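Local coordinates for protein putative isochorismatase (Burkholderia xenovorans, PDB 3OQP) that is probably a hydrolase of the isochorismatase family, related to the nicotinamidases, though its own substrate is not established, at residues Ala35-Ala40 with His75-Glu80. Residues are numbered along the deposited sequence; the frame is centred on the assembly and turned at random.
Sequences ANIARA and HPVVSE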
loop_
_atom_site.group_PDB
_atom_site.type_symbol
_atom_site.label_atom_id
_atom_site.label_comp_id
_atom_site.label_asym_id
_atom_site.label_seq_id
_atom_site.Cartn_x
_atom_site.Cartn_y
_atom_site.Cartn_z
ATOM N N ALA A 35 23.053 -4.356 -6.762
ATOM C CA ALA A 35 24.292 -4.290 -6.002
ATOM C C ALA A 35 24.032 -4.047 -4.511
ATOM O O ALA A 35 24.711 -4.614 -3.662
ATOM C CB ALA A 35 25.223 -3.230 -6.585
ATOM N N ASN A 36 23.032 -3.227 -4.206
ATOM C CA ASN A 36 22.740 -2.942 -2.814
ATOM C C ASN A 36 22.065 -4.071 -2.091
ATOM O O ASN A 36 22.296 -4.322 -0.930
ATOM C CB ASN A 36 21.913 -1.662 -2.719
ATOM C CG ASN A 36 22.744 -0.430 -2.930
ATOM O OD1 ASN A 36 23.964 -0.440 -2.648
ATOM N ND2 ASN A 36 22.155 0.580 -3.497
ATOM N N ILE A 37 21.243 -4.810 -2.826
ATOM C CA ILE A 37 20.619 -6.079 -2.332
ATOM C C ILE A 37 21.758 -7.000 -1.915
ATOM O O ILE A 37 21.722 -7.606 -0.826
ATOM C CB ILE A 37 19.668 -6.760 -3.376
ATOM C CG1 ILE A 37 18.364 -5.946 -3.509
ATOM C CG2 ILE A 37 19.283 -8.186 -2.992
ATOM C CD1 ILE A 37 17.598 -6.129 -4.794
ATOM N N ALA A 38 22.742 -7.175 -2.796
ATOM C CA ALA A 38 23.858 -8.087 -2.512
ATOM C C ALA A 38 24.625 -7.614 -1.266
ATOM O O ALA A 38 25.034 -8.405 -0.456
ATOM C CB ALA A 38 24.803 -8.179 -3.718
ATOM N N ARG A 39 24.894 -6.308 -1.160
ATOM C CA ARG A 39 25.600 -5.766 0.027
ATOM C C ARG A 39 24.783 -6.027 1.273
ATOM O O ARG A 39 25.329 -6.448 2.274
ATOM C CB ARG A 39 25.885 -4.280 -0.094
ATOM C CG ARG A 39 26.919 -3.886 -1.109
ATOM C CD ARG A 39 27.475 -2.478 -0.857
ATOM N NE ARG A 39 26.472 -1.515 -0.925
ATOM C CZ ARG A 39 26.245 -0.556 -0.021
ATOM N NH1 ARG A 39 26.906 -0.428 1.107
ATOM N NH2 ARG A 39 25.300 0.275 -0.302
ATOM N N ALA A 40 23.478 -5.796 1.194
ATOM C CA ALA A 40 22.632 -6.022 2.360
ATOM C C ALA A 40 22.635 -7.501 2.799
ATOM O O ALA A 40 22.777 -7.779 3.984
ATOM C CB ALA A 40 21.182 -5.581 2.077
ATOM N N HIS A 75 17.571 -14.161 -9.566
ATOM C CA HIS A 75 18.736 -13.533 -10.183
ATOM C C HIS A 75 19.994 -14.079 -9.535
ATOM O O HIS A 75 19.981 -14.393 -8.359
ATOM C CB HIS A 75 18.672 -12.047 -10.023
ATOM C CG HIS A 75 19.722 -11.312 -10.770
ATOM N ND1 HIS A 75 20.977 -11.085 -10.247
ATOM C CD2 HIS A 75 19.712 -10.768 -12.008
ATOM C CE1 HIS A 75 21.679 -10.373 -11.120
ATOM N NE2 HIS A 75 20.954 -10.213 -12.217
ATOM N N PRO A 76 21.099 -14.215 -10.293
ATOM C CA PRO A 76 22.356 -14.623 -9.678
ATOM C C PRO A 76 22.810 -13.932 -8.375
ATOM O O PRO A 76 23.447 -14.563 -7.557
ATOM C CB PRO A 76 23.380 -14.361 -10.809
ATOM C CG PRO A 76 22.606 -14.635 -12.044
ATOM C CD PRO A 76 21.236 -14.065 -11.760
ATOM N N VAL A 77 22.413 -12.684 -8.123
ATOM C CA VAL A 77 22.718 -12.038 -6.836
ATOM C C VAL A 77 22.170 -12.819 -5.641
ATOM O O VAL A 77 22.797 -12.909 -4.585
ATOM C CB VAL A 77 22.179 -10.561 -6.753
ATOM C CG1 VAL A 77 21.997 -10.134 -5.321
ATOM C CG2 VAL A 77 23.111 -9.608 -7.434
ATOM N N VAL A 78 20.964 -13.349 -5.812
ATOM C CA VAL A 78 20.373 -14.218 -4.810
ATOM C C VAL A 78 20.911 -15.609 -4.914
ATOM O O VAL A 78 21.383 -16.166 -3.936
ATOM C CB VAL A 78 18.828 -14.302 -4.959
ATOM C CG1 VAL A 78 18.274 -15.388 -4.025
ATOM C CG2 VAL A 78 18.240 -12.950 -4.659
ATOM N N SER A 79 20.883 -16.158 -6.121
ATOM C CA SER A 79 21.071 -17.606 -6.245
ATOM C C SER A 79 22.483 -18.039 -5.871
ATOM O O SER A 79 22.693 -19.205 -5.477
ATOM C CB SER A 79 20.686 -18.087 -7.632
ATOM O OG SER A 79 21.619 -17.667 -8.599
ATOM N N GLU A 80 23.461 -17.151 -6.000
ATOM C CA GLU A 80 24.815 -17.530 -5.638
ATOM C C GLU A 80 25.175 -17.216 -4.187
ATOM O O GLU A 80 26.335 -17.373 -3.783
ATOM C CB GLU A 80 25.790 -16.934 -6.611
ATOM C CG GLU A 80 25.482 -17.341 -8.059
ATOM C CD GLU A 80 25.391 -18.847 -8.269
ATOM O OE1 GLU A 80 26.377 -19.535 -7.910
ATOM O OE2 GLU A 80 24.330 -19.329 -8.775
#
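Val-77 reaches across to Ala-38 and Ile-37, and these three residues carry the contact. Its CG1 does the touching. Val-77 CG1 lies 3.8 Å from Ala-38 CB and 3.9 Å from Ala-38 CA, close against the helix backbone. Val-77 CG1 also meets Ile-37 CG2 at 4.1 Å. The side chains of Ile-37 and Val-77 cross at about a right angle. Val-77 CG1 is anti to its backbone N (chi1 157°), which turns this methyl to helix 30-47. Val-77 has two conformers, and the contacts of CG1 hold for one of them. The small side chain of Ala-38 lets the two backbones come near, with Ala-38 CA 6.0 Å from Val-77 CA.

The contact joins two helices of the isochorismatase fold, a parallel six-stranded sheet flanked by helices. Helix 30-47 follows strand 7-12 and leads into strand 51-56. The short helix 76-79 precedes strand 85-89, outermost in the sheet of this chain. The buried side is that of Ile-37, which also packs on Val-11 of strand 7-12 and on Val-14 and Tyr-117. Val-78 touches Val-11 too, so both segments rest on the same strand.

The helix 76-79 starts with His-75 as N-cap. His-75 ND1 accepts from Val-77 N at 3.0 Å in a nearly straight bond (176°), though the N lies 20° out of the ring plane. This capping bond holds the start of the turn that carries Val-77.

The other side is looser. Ala-38 and Val-77 are partly exposed. Ala-38 also touches Arg-81, whose NH1 bonds to Val-77 O. On helix 30-47, Arg-39 takes no part in the packing on Val-77; it grips Asn-36 OD1 side-on with NE and NH2 and forms a salt bridge with Asp-180.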